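Local coordinates for protein FimX (Pseudomonas aeruginosa PAO1, PDB 3HV8) that binds C2E in a pocket of its EAL domain, a curled mixed beta-sheet wrapped by helices, at residues A[53-58]-A[84-89]; A[22-27]-A[31-36]; A[200-205]-A[233-238]. All coordinates share one frame; numbering follows the deposited sequence.

Contact 1. Residues A[53-58]-A[84-89]; sequences VLLRLL and DRWVIL. With C2E (9,9'-[(2R,3R,3aS,5S,7aR,9R,10R,10aS,12S,14aR)-3,5,10,12-tetrahydroxy-5,12-dioxidooctahydro-2H,7H-difuro[3,2-d:3',2'-j][1,3,7,9,2,8]tetraoxadiphosphacyclododecine-2,9-diyl]bis(2-amino-1,9-dihydro-6H-purin-6-one)), chain B.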
loop_
_atom_site.group_PDB
_atom_site.type_symbol
_atom_site.label_atom_id
_atom_site.label_comp_id
_atom_site.label_asym_id
_atom_site.label_seq_id
_atom_site.Cartn_x
_atom_site.Cartn_y
_atom_site.Cartn_z
ATOM N N VAL A 53 -0.627 -2.743 5.466
ATOM C CA VAL A 53 -1.930 -2.952 6.086
ATOM C C VAL A 53 -2.946 -3.425 5.029
ATOM O O VAL A 53 -3.057 -2.838 3.948
ATOM C CB VAL A 53 -2.428 -1.649 6.731
ATOM C CG1 VAL A 53 -3.822 -1.822 7.307
ATOM C CG2 VAL A 53 -1.436 -1.183 7.822
ATOM N N LEU A 54 -3.654 -4.505 5.337
ATOM C CA LEU A 54 -4.679 -5.055 4.452
ATOM C C LEU A 54 -5.974 -5.230 5.219
ATOM O O LEU A 54 -5.975 -5.709 6.362
ATOM C CB LEU A 54 -4.230 -6.392 3.863
ATOM C CG LEU A 54 -2.975 -6.313 2.987
ATOM C CD1 LEU A 54 -2.361 -7.686 2.764
ATOM C CD2 LEU A 54 -3.258 -5.629 1.657
ATOM N N LEU A 55 -7.078 -4.841 4.600
ATOM C CA LEU A 55 -8.374 -4.777 5.284
ATOM C C LEU A 55 -9.241 -6.018 5.085
ATOM O O LEU A 55 -9.336 -6.538 3.984
ATOM C CB LEU A 55 -9.158 -3.581 4.755
ATOM C CG LEU A 55 -10.533 -3.380 5.393
ATOM C CD1 LEU A 55 -10.389 -3.067 6.877
ATOM C CD2 LEU A 55 -11.266 -2.268 4.680
ATOM N N ARG A 56 -9.880 -6.489 6.149
ATOM C CA ARG A 56 -10.900 -7.519 6.012
ATOM C C ARG A 56 -12.169 -7.032 6.690
ATOM O O ARG A 56 -12.119 -6.437 7.763
ATOM C CB ARG A 56 -10.463 -8.830 6.665
ATOM C CG ARG A 56 -9.171 -9.413 6.123
ATOM C CD ARG A 56 -9.365 -9.880 4.681
ATOM N NE ARG A 56 -8.161 -10.485 4.118
ATOM C CZ ARG A 56 -7.300 -9.847 3.326
ATOM N NH1 ARG A 56 -7.501 -8.565 3.026
ATOM N NH2 ARG A 56 -6.230 -10.487 2.858
ATOM N N LEU A 57 -13.309 -7.250 6.052
ATOM C CA LEU A 57 -14.596 -7.019 6.697
ATOM C C LEU A 57 -14.912 -8.245 7.559
ATOM O O LEU A 57 -14.599 -9.365 7.182
ATOM C CB LEU A 57 -15.672 -6.796 5.635
ATOM C CG LEU A 57 -17.136 -6.936 6.053
ATOM C CD1 LEU A 57 -17.549 -5.793 6.961
ATOM C CD2 LEU A 57 -18.034 -6.972 4.803
ATOM N N LEU A 58 -15.499 -8.032 8.736
ATOM C CA LEU A 58 -15.920 -9.172 9.548
ATOM C C LEU A 58 -17.423 -9.272 9.385
ATOM O O LEU A 58 -18.145 -8.333 9.707
ATOM C CB LEU A 58 -15.523 -8.976 11.015
ATOM C CG LEU A 58 -14.020 -8.877 11.309
ATOM C CD1 LEU A 58 -13.833 -8.574 12.796
ATOM C CD2 LEU A 58 -13.256 -10.135 10.922
ATOM N N ASP A 84 -11.747 4.192 4.404
ATOM C CA ASP A 84 -10.354 4.619 4.463
ATOM C C ASP A 84 -10.035 5.330 5.789
ATOM O O ASP A 84 -8.978 5.098 6.369
ATOM C CB ASP A 84 -10.003 5.528 3.271
ATOM C CG ASP A 84 -9.827 4.760 1.966
ATOM O OD1 ASP A 84 -9.706 3.510 1.985
ATOM O OD2 ASP A 84 -9.814 5.428 0.917
ATOM N N ARG A 85 -10.939 6.174 6.281
ATOM C CA ARG A 85 -10.676 6.844 7.555
ATOM C C ARG A 85 -10.599 5.827 8.692
ATOM O O ARG A 85 -9.776 5.983 9.594
ATOM C CB ARG A 85 -11.750 7.889 7.888
ATOM C CG ARG A 85 -11.993 8.959 6.816
ATOM C CD ARG A 85 -10.864 9.959 6.655
ATOM N NE ARG A 85 -11.205 11.026 5.698
ATOM C CZ ARG A 85 -11.768 12.189 6.028
ATOM N NH1 ARG A 85 -12.043 13.091 5.090
ATOM N NH2 ARG A 85 -12.059 12.457 7.298
ATOM N N TRP A 86 -11.438 4.788 8.655
ATOM C CA TRP A 86 -11.398 3.737 9.679
ATOM C C TRP A 86 -10.029 3.051 9.650
ATOM O O TRP A 86 -9.399 2.835 10.687
ATOM C CB TRP A 86 -12.521 2.700 9.455
ATOM C CG TRP A 86 -12.665 1.745 10.589
ATOM C CD1 TRP A 86 -13.548 1.856 11.643
ATOM C CD2 TRP A 86 -11.919 0.546 10.822
ATOM N NE1 TRP A 86 -13.384 0.806 12.500
ATOM C CE2 TRP A 86 -12.385 -0.009 12.039
ATOM C CE3 TRP A 86 -10.884 -0.107 10.137
ATOM C CZ2 TRP A 86 -11.867 -1.194 12.574
ATOM C CZ3 TRP A 86 -10.369 -1.285 10.669
ATOM C CH2 TRP A 86 -10.858 -1.812 11.882
ATOM N N VAL A 87 -9.552 2.723 8.453
ATOM C CA VAL A 87 -8.275 2.049 8.328
ATOM C C VAL A 87 -7.142 2.931 8.815
ATOM O O VAL A 87 -6.287 2.483 9.571
ATOM C CB VAL A 87 -8.014 1.626 6.869
ATOM C CG1 VAL A 87 -6.568 1.131 6.707
ATOM C CG2 VAL A 87 -9.029 0.549 6.419
ATOM N N ILE A 88 -7.152 4.193 8.386
ATOM C CA ILE A 88 -6.090 5.125 8.744
ATOM C C ILE A 88 -6.104 5.391 10.243
ATOM O O ILE A 88 -5.064 5.383 10.882
ATOM C CB ILE A 88 -6.225 6.446 7.986
ATOM C CG1 ILE A 88 -6.047 6.207 6.475
ATOM C CG2 ILE A 88 -5.205 7.478 8.486
ATOM C CD1 ILE A 88 -6.518 7.376 5.620
ATOM N N LEU A 89 -7.282 5.624 10.805
ATOM C CA LEU A 89 -7.374 5.900 12.235
ATOM C C LEU A 89 -6.805 4.750 13.052
ATOM O O LEU A 89 -6.051 4.945 14.024
ATOM C CB LEU A 89 -8.832 6.148 12.614
ATOM C CG LEU A 89 -9.045 6.641 14.029
ATOM C CD1 LEU A 89 -8.502 8.060 14.129
ATOM C CD2 LEU A 89 -10.523 6.591 14.377
HETATM P P1 C2E B . -3.204 -5.266 -3.716
HETATM O O2P C2E B . -2.007 -4.376 -4.290
HETATM O O1P C2E B . -3.516 -6.264 -4.758
HETATM O "O5'" C2E B . -2.822 -6.149 -2.445
HETATM C "C5'" C2E B . -2.126 -7.388 -2.683
HETATM C "C4'" C2E B . -3.051 -8.623 -2.717
HETATM O "O4'" C2E B . -2.234 -9.807 -2.885
HETATM C "C3'" C2E B . -3.644 -8.732 -1.317
HETATM O "O3'" C2E B . -4.996 -9.205 -1.411
HETATM C "C2'" C2E B . -2.707 -9.719 -0.581
HETATM O "O2'" C2E B . -3.351 -10.461 0.437
HETATM C "C1'" C2E B . -2.296 -10.636 -1.733
HETATM N N9 C2E B . -1.009 -11.293 -1.563
HETATM C C8 C2E B . -0.005 -10.949 -0.690
HETATM N N7 C2E B . 1.068 -11.660 -0.952
HETATM C C5 C2E B . 0.790 -12.504 -1.988
HETATM C C6 C2E B . 1.540 -13.484 -2.675
HETATM O O6 C2E B . 2.726 -13.714 -2.429
HETATM N N1 C2E B . 0.909 -14.150 -3.652
HETATM C C2 C2E B . -0.390 -13.904 -3.972
HETATM N N2 C2E B . -0.965 -14.623 -4.988
HETATM N N3 C2E B . -1.099 -12.996 -3.343
HETATM C C4 C2E B . -0.535 -12.286 -2.364
HETATM P P11 C2E B . -6.096 -8.450 -0.512
HETATM O O21 C2E B . -7.470 -9.188 -0.723
HETATM O O11 C2E B . -5.648 -8.334 0.891
HETATM O O5A C2E B . -6.144 -6.978 -1.102
HETATM C C5A C2E B . -6.558 -6.789 -2.462
HETATM C C4A C2E B . -6.697 -5.302 -2.779
HETATM O O4A C2E B . -7.693 -4.727 -1.920
HETATM C C3A C2E B . -5.436 -4.474 -2.525
HETATM O O3A C2E B . -4.557 -4.453 -3.644
HETATM C C2A C2E B . -6.039 -3.075 -2.386
HETATM O O2A C2E B . -6.398 -2.555 -3.678
HETATM C C1A C2E B . -7.358 -3.378 -1.666
HETATM N N91 C2E B . -7.161 -3.205 -0.232
HETATM C C81 C2E B . -6.753 -4.126 0.692
HETATM N N71 C2E B . -6.714 -3.551 1.862
HETATM C C51 C2E B . -7.160 -2.262 1.759
HETATM C C61 C2E B . -7.375 -1.192 2.652
HETATM O O61 C2E B . -7.057 -1.232 3.847
HETATM N N11 C2E B . -7.863 -0.050 2.101
HETATM C C21 C2E B . -8.144 0.078 0.768
HETATM N N21 C2E B . -8.593 1.276 0.290
HETATM N N31 C2E B . -7.926 -0.895 -0.077
HETATM C C41 C2E B . -7.459 -2.053 0.406
#
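In the C2E pocket of the EAL domain, Leu-55 of strand 53-58 reaches across to Val-87 and Trp-86 of helix 84-89. Its CG stands anti to the backbone N (chi1 -179°), which carries CD1 to 3.9 Å from Val-87 CG2 and obliquely toward the six-membered part of the Trp-86 ring. Val-53 and Val-87 pass in opposite directions, their CG1 methyls 4.1 Å apart. No hydrogen bond joins strand and helix directly; one guanine base of C2E spans them instead. Leu-55 N donates to C2E N71 (3.0 Å, 164°), and at the far end C2E N21 donates to Asp-84 OD1 (3.0 Å). Between these bonds, both methyls of Val-87 lie against C2E O61. Asp-84 is itself positioned by a second shell: its OD2 is hydrogen-bonded to Ser-112 and Ser-115. The Arg-56 guanidinium grips one phosphate oxygen with two nitrogens, NH1 at 2.8 Å and NH2 at 3.0 Å from C2E O11. NH1 also donates to Leu-55 O, which lies close to the guanidinium plane although NH1 stands above the carbonyl plane; this bond restrains the group's rotation. Strand and helix thus line the part of the pocket holding one guanine base, in the barrel-like fold of an EAL domain.

Contact 2. Residues A[22-27]-A[31-36]; sequences AILQQA and NSFRLL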
loop_
_atom_site.group_PDB
_atom_site.type_symbol
_atom_site.label_atom_id
_atom_site.label_comp_id
_atom_site.label_asym_id
_atom_site.label_seq_id
_atom_site.Cartn_x
_atom_site.Cartn_y
_atom_site.Cartn_z
ATOM N N ALA A 22 -25.875 -2.340 3.701
ATOM C CA ALA A 22 -26.339 -2.282 5.085
ATOM C C ALA A 22 -25.302 -2.851 6.046
ATOM O O ALA A 22 -25.063 -2.284 7.116
ATOM C CB ALA A 22 -27.663 -3.031 5.229
ATOM N N ILE A 23 -24.683 -3.969 5.675
ATOM C CA ILE A 23 -23.629 -4.559 6.489
ATOM C C ILE A 23 -22.438 -3.605 6.673
ATOM O O ILE A 23 -21.920 -3.458 7.777
ATOM C CB ILE A 23 -23.171 -5.914 5.925
ATOM C CG1 ILE A 23 -24.276 -6.968 6.106
ATOM C CG2 ILE A 23 -21.889 -6.382 6.587
ATOM C CD1 ILE A 23 -23.941 -8.306 5.483
ATOM N N LEU A 24 -22.010 -2.949 5.599
ATOM C CA LEU A 24 -20.902 -1.998 5.680
ATOM C C LEU A 24 -21.222 -0.787 6.544
ATOM O O LEU A 24 -20.378 -0.351 7.341
ATOM C CB LEU A 24 -20.504 -1.536 4.275
ATOM C CG LEU A 24 -19.784 -2.578 3.418
ATOM C CD1 LEU A 24 -19.721 -2.082 1.973
ATOM C CD2 LEU A 24 -18.382 -2.876 3.961
ATOM N N GLN A 25 -22.420 -0.234 6.377
ATOM C CA GLN A 25 -22.849 0.912 7.177
ATOM C C GLN A 25 -22.748 0.573 8.666
ATOM O O GLN A 25 -22.215 1.352 9.461
ATOM C CB GLN A 25 -24.274 1.331 6.790
ATOM C CG GLN A 25 -24.331 2.044 5.432
ATOM C CD GLN A 25 -25.734 2.146 4.843
ATOM O OE1 GLN A 25 -26.578 1.268 5.043
ATOM N NE2 GLN A 25 -25.980 3.216 4.093
ATOM N N GLN A 26 -23.247 -0.600 9.022
ATOM C CA GLN A 26 -23.210 -1.080 10.401
ATOM C C GLN A 26 -21.779 -1.380 10.858
ATOM O O GLN A 26 -21.385 -1.036 11.971
ATOM C CB GLN A 26 -24.092 -2.321 10.505
ATOM C CG GLN A 26 -24.043 -3.088 11.784
ATOM C CD GLN A 26 -25.133 -4.135 11.807
ATOM O OE1 GLN A 26 -26.305 -3.814 12.002
ATOM N NE2 GLN A 26 -24.761 -5.388 11.574
ATOM N N ALA A 27 -20.995 -2.024 10.000
ATOM C CA ALA A 27 -19.615 -2.378 10.333
ATOM C C ALA A 27 -18.757 -1.158 10.695
ATOM O O ALA A 27 -17.922 -1.240 11.601
ATOM C CB ALA A 27 -18.976 -3.133 9.150
ATOM N N ASN A 31 -16.841 -1.400 14.628
ATOM C CA ASN A 31 -15.503 -2.000 14.491
ATOM C C ASN A 31 -15.532 -3.405 13.897
ATOM O O ASN A 31 -14.711 -4.244 14.248
ATOM C CB ASN A 31 -14.739 -2.057 15.831
ATOM C CG ASN A 31 -14.126 -0.729 16.216
ATOM O OD1 ASN A 31 -13.810 0.097 15.369
ATOM N ND2 ASN A 31 -13.958 -0.516 17.518
ATOM N N SER A 32 -16.476 -3.654 12.985
ATOM C CA SER A 32 -16.590 -4.982 12.395
ATOM C C SER A 32 -15.701 -5.114 11.166
ATOM O O SER A 32 -16.132 -5.590 10.109
ATOM C CB SER A 32 -18.035 -5.330 12.058
ATOM O OG SER A 32 -18.172 -6.737 11.936
ATOM N N PHE A 33 -14.464 -4.674 11.337
ATOM C CA PHE A 33 -13.385 -4.844 10.360
ATOM C C PHE A 33 -12.164 -5.345 11.111
ATOM O O PHE A 33 -12.054 -5.195 12.341
ATOM C CB PHE A 33 -13.014 -3.522 9.677
ATOM C CG PHE A 33 -14.079 -2.969 8.774
ATOM C CD1 PHE A 33 -14.166 -3.376 7.448
ATOM C CD2 PHE A 33 -14.987 -2.023 9.240
ATOM C CE1 PHE A 33 -15.126 -2.858 6.614
ATOM C CE2 PHE A 33 -15.955 -1.503 8.402
ATOM C CZ PHE A 33 -16.023 -1.923 7.073
ATOM N N ARG A 34 -11.217 -5.914 10.380
ATOM C CA ARG A 34 -9.970 -6.336 10.983
ATOM C C ARG A 34 -8.823 -5.912 10.071
ATOM O O ARG A 34 -8.914 -6.054 8.848
ATOM C CB ARG A 34 -9.967 -7.845 11.160
ATOM C CG ARG A 34 -8.644 -8.416 11.644
ATOM C CD ARG A 34 -8.777 -9.900 11.952
ATOM N NE ARG A 34 -9.769 -10.131 12.999
ATOM C CZ ARG A 34 -10.481 -11.245 13.127
ATOM N NH1 ARG A 34 -11.359 -11.353 14.117
ATOM N NH2 ARG A 34 -10.321 -12.246 12.271
ATOM N N LEU A 35 -7.748 -5.392 10.656
ATOM C CA LEU A 35 -6.524 -5.132 9.903
ATOM C C LEU A 35 -5.580 -6.326 9.972
ATOM O O LEU A 35 -5.328 -6.884 11.055
ATOM C CB LEU A 35 -5.814 -3.893 10.438
ATOM C CG LEU A 35 -6.623 -2.602 10.394
ATOM C CD1 LEU A 35 -5.820 -1.421 10.896
ATOM C CD2 LEU A 35 -7.142 -2.344 8.980
ATOM N N LEU A 36 -5.046 -6.713 8.815
ATOM C CA LEU A 36 -3.944 -7.655 8.744
ATOM C C LEU A 36 -2.690 -6.903 8.285
ATOM O O LEU A 36 -2.781 -5.813 7.703
ATOM C CB LEU A 36 -4.257 -8.783 7.761
ATOM C CG LEU A 36 -5.596 -9.498 7.953
ATOM C CD1 LEU A 36 -5.741 -10.578 6.873
ATOM C CD2 LEU A 36 -5.689 -10.097 9.366
#
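Ser-32 N reaches back five residues to Ala-27 O, closing the end of helix 20-30 with a bond longer in sequence than the usual helical one. The bond measures 3.1 Å between Ser-32 N and Ala-27 O and lies in the carbonyl plane, on a lone pair. Asn-31 takes a positive phi (56°) to reverse the chain, the combination found in a Schellman-type helix end. A second tight bend follows: Ser-32 is the centre of an inverse gamma turn, marked by a weak bond from Phe-33 N to Asn-31 O.

This double reversal brings side chains of the turn and the following strand back onto the helix. Ala-27 CB is 3.8 Å from Ser-32 CB and approaches the Phe-33 ring obliquely, 3.5 Å from CE2. The ring reaches back because Phe-33 CG is anti to the carbonyl carbon (chi1 -68°), beside its own nitrogen. One turn earlier on the helix, Leu-24 comes in at the ring's edge, near its plane, with CD2 4.0 Å from Phe-33 CZ; the two side chains meet at about a right angle. The small alanine thus packs closely against the ring, while the longer leucine touches its rim.

The polar ends of the turn are held from outside: Asn-31 OD1 accepts from Trp-86 NE1 of helix 80-96, and Ser-32 OG is bonded to Leu-58 O. Leu-57 of strand 49-58 touches both Ala-27 and Phe-33, Phe-70 and Leu-79 from nearby loops touch Leu-24, and Trp-86 meets the Phe-33 ring with its plane at about 45°.

Contact 3. Residues A[200-205]-A[233-238]; sequences QDLNQV and ASVLAT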
loop_
_atom_site.group_PDB
_atom_site.type_symbol
_atom_site.label_atom_id
_atom_site.label_comp_id
_atom_site.label_asym_id
_atom_site.label_seq_id
_atom_site.Cartn_x
_atom_site.Cartn_y
_atom_site.Cartn_z
ATOM N N GLN A 200 5.901 -13.310 -12.747
ATOM C CA GLN A 200 5.398 -14.572 -13.267
ATOM C C GLN A 200 6.280 -14.975 -14.445
ATOM O O GLN A 200 6.836 -14.118 -15.139
ATOM C CB GLN A 200 3.932 -14.446 -13.700
ATOM C CG GLN A 200 3.025 -13.723 -12.707
ATOM C CD GLN A 200 3.001 -14.372 -11.334
ATOM O OE1 GLN A 200 2.950 -13.688 -10.304
ATOM N NE2 GLN A 200 3.041 -15.699 -11.308
ATOM N N ASP A 201 6.435 -16.278 -14.649
ATOM C CA ASP A 201 7.169 -16.796 -15.810
ATOM C C ASP A 201 8.598 -16.246 -15.918
ATOM O O ASP A 201 9.045 -15.847 -16.997
ATOM C CB ASP A 201 6.385 -16.514 -17.096
ATOM C CG ASP A 201 4.938 -16.982 -17.012
ATOM O OD1 ASP A 201 4.050 -16.286 -17.551
ATOM O OD2 ASP A 201 4.687 -18.043 -16.397
ATOM N N LEU A 202 9.305 -16.232 -14.792
ATOM C CA LEU A 202 10.661 -15.701 -14.729
ATOM C C LEU A 202 11.698 -16.718 -15.202
ATOM O O LEU A 202 12.899 -16.468 -15.146
ATOM C CB LEU A 202 10.985 -15.229 -13.310
ATOM C CG LEU A 202 10.360 -13.891 -12.914
ATOM C CD1 LEU A 202 10.763 -13.509 -11.499
ATOM C CD2 LEU A 202 10.775 -12.821 -13.908
ATOM N N ASN A 203 11.221 -17.869 -15.658
ATOM C CA ASN A 203 12.086 -18.858 -16.287
ATOM C C ASN A 203 12.421 -18.426 -17.706
ATOM O O ASN A 203 13.415 -18.861 -18.285
ATOM C CB ASN A 203 11.399 -20.220 -16.303
ATOM C CG ASN A 203 9.899 -20.110 -16.498
ATOM O OD1 ASN A 203 9.394 -20.275 -17.609
ATOM N ND2 ASN A 203 9.180 -19.811 -15.419
ATOM N N GLN A 204 11.574 -17.563 -18.260
ATOM C CA GLN A 204 11.809 -16.985 -19.572
ATOM C C GLN A 204 12.715 -15.769 -19.446
ATOM O O GLN A 204 12.440 -14.851 -18.673
ATOM C CB GLN A 204 10.487 -16.607 -20.239
ATOM C CG GLN A 204 9.533 -17.779 -20.403
ATOM C CD GLN A 204 8.142 -17.342 -20.802
ATOM O OE1 GLN A 204 7.975 -16.424 -21.606
ATOM N NE2 GLN A 204 7.132 -17.997 -20.240
ATOM N N VAL A 205 13.799 -15.773 -20.210
ATOM C CA VAL A 205 14.803 -14.723 -20.119
ATOM C C VAL A 205 14.233 -13.360 -20.519
ATOM O O VAL A 205 14.733 -12.321 -20.090
ATOM C CB VAL A 205 16.037 -15.053 -20.985
ATOM C CG1 VAL A 205 15.766 -14.713 -22.442
ATOM C CG2 VAL A 205 17.257 -14.305 -20.478
ATOM N N ALA A 233 11.957 -19.422 -3.823
ATOM C CA ALA A 233 13.366 -19.071 -3.661
ATOM C C ALA A 233 13.989 -18.541 -4.948
ATOM O O ALA A 233 14.789 -17.599 -4.907
ATOM C CB ALA A 233 14.150 -20.278 -3.152
ATOM N N SER A 234 13.632 -19.129 -6.090
ATOM C CA SER A 234 14.168 -18.668 -7.368
ATOM C C SER A 234 13.770 -17.222 -7.631
ATOM O O SER A 234 14.550 -16.433 -8.160
ATOM C CB SER A 234 13.716 -19.565 -8.531
ATOM O OG SER A 234 12.355 -19.344 -8.865
ATOM N N VAL A 235 12.533 -16.881 -7.282
ATOM C CA VAL A 235 12.087 -15.515 -7.487
ATOM C C VAL A 235 12.761 -14.563 -6.495
ATOM O O VAL A 235 13.248 -13.506 -6.902
ATOM C CB VAL A 235 10.553 -15.397 -7.455
ATOM C CG1 VAL A 235 10.152 -13.937 -7.412
ATOM C CG2 VAL A 235 9.972 -16.068 -8.698
ATOM N N LEU A 236 12.819 -14.956 -5.227
ATOM C CA LEU A 236 13.554 -14.175 -4.224
ATOM C C LEU A 236 14.976 -13.894 -4.704
ATOM O O LEU A 236 15.433 -12.752 -4.712
ATOM C CB LEU A 236 13.547 -14.862 -2.858
ATOM C CG LEU A 236 13.998 -14.013 -1.657
ATOM C CD1 LEU A 236 13.550 -14.646 -0.355
ATOM C CD2 LEU A 236 15.500 -13.763 -1.641
ATOM N N ALA A 237 15.678 -14.936 -5.133
ATOM C CA ALA A 237 17.058 -14.772 -5.590
ATOM C C ALA A 237 17.206 -13.920 -6.848
ATOM O O ALA A 237 18.148 -13.128 -6.958
ATOM C CB ALA A 237 17.696 -16.145 -5.798
ATOM N N THR A 238 16.280 -14.075 -7.795
ATOM C CA THR A 238 16.288 -13.282 -9.016
ATOM C C THR A 238 16.121 -11.801 -8.702
ATOM O O THR A 238 16.804 -10.949 -9.274
ATOM C CB THR A 238 15.163 -13.709 -9.983
ATOM O OG1 THR A 238 15.362 -15.072 -10.380
ATOM C CG2 THR A 238 15.142 -12.819 -11.221
#
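Leu-202 lays its CD1 methyl over the branched end of Val-235, 3.9 Å from CG2 and 4.2 Å from CG1, so that one methyl meets both prongs of the valine. The two side chains cross at about a right angle. Leu-202 CG is anti to the carbonyl carbon and chi2 is extended (-179°), which pushes CD1 out toward the helix. The same CD1 comes 4.4 Å from Thr-238 CG2, a looser approach, and thereby bridges two residues three apart on helix 233-238. The contact is small and purely apolar, with no hydrogen bond between the segments.

Thr-238 turns its polar branch back along the helix while its methyl, CG2, is the atom that Leu-202 approaches. Its OG1 donates to Ser-234 O at 2.7 Å, and Thr-238 N donates to the same oxygen at 2.9 Å. The two donors come from opposite faces of the carbonyl plane, so this oxygen is held twice. Nearer the start of the helix, Ser-232 OG accepts from Val-235 N.

On the other side, Leu-202 is the second residue of a type I beta turn from Asp-201 to Gln-204, entered through the positive phi of Asp-201. Gln-204 then stands at the N-cap position of helix 205-220. Leu-202 also touches Leu-211 of that helix, so its side chain sits between helices 205-220 and 233-242, while Val-199, earlier in the same loop, touches Val-235.

Overall arrangement
From the N terminus the three contacts follow one another in series, and none nests within or crosses another. Contact 2 comes first and closes the shortest loop, three residues, as helix 20-30 turns into strand 33-42. That strand leads on to its antiparallel neighbour 49-58, where contact 1 begins; contact 1 closes a loop of 25 residues by bringing helix 80-96 against the sheet. Their centres lie about 8 Å apart, and the two contacts touch along the paired strands and where helix 80-96 meets strand 33-42. Contact 3 closes a 27-residue loop later, linking the lead-in to helix 205-220 with helix 233-242. It lies across the chain's centre from contact 1, their centres about 33 Å apart.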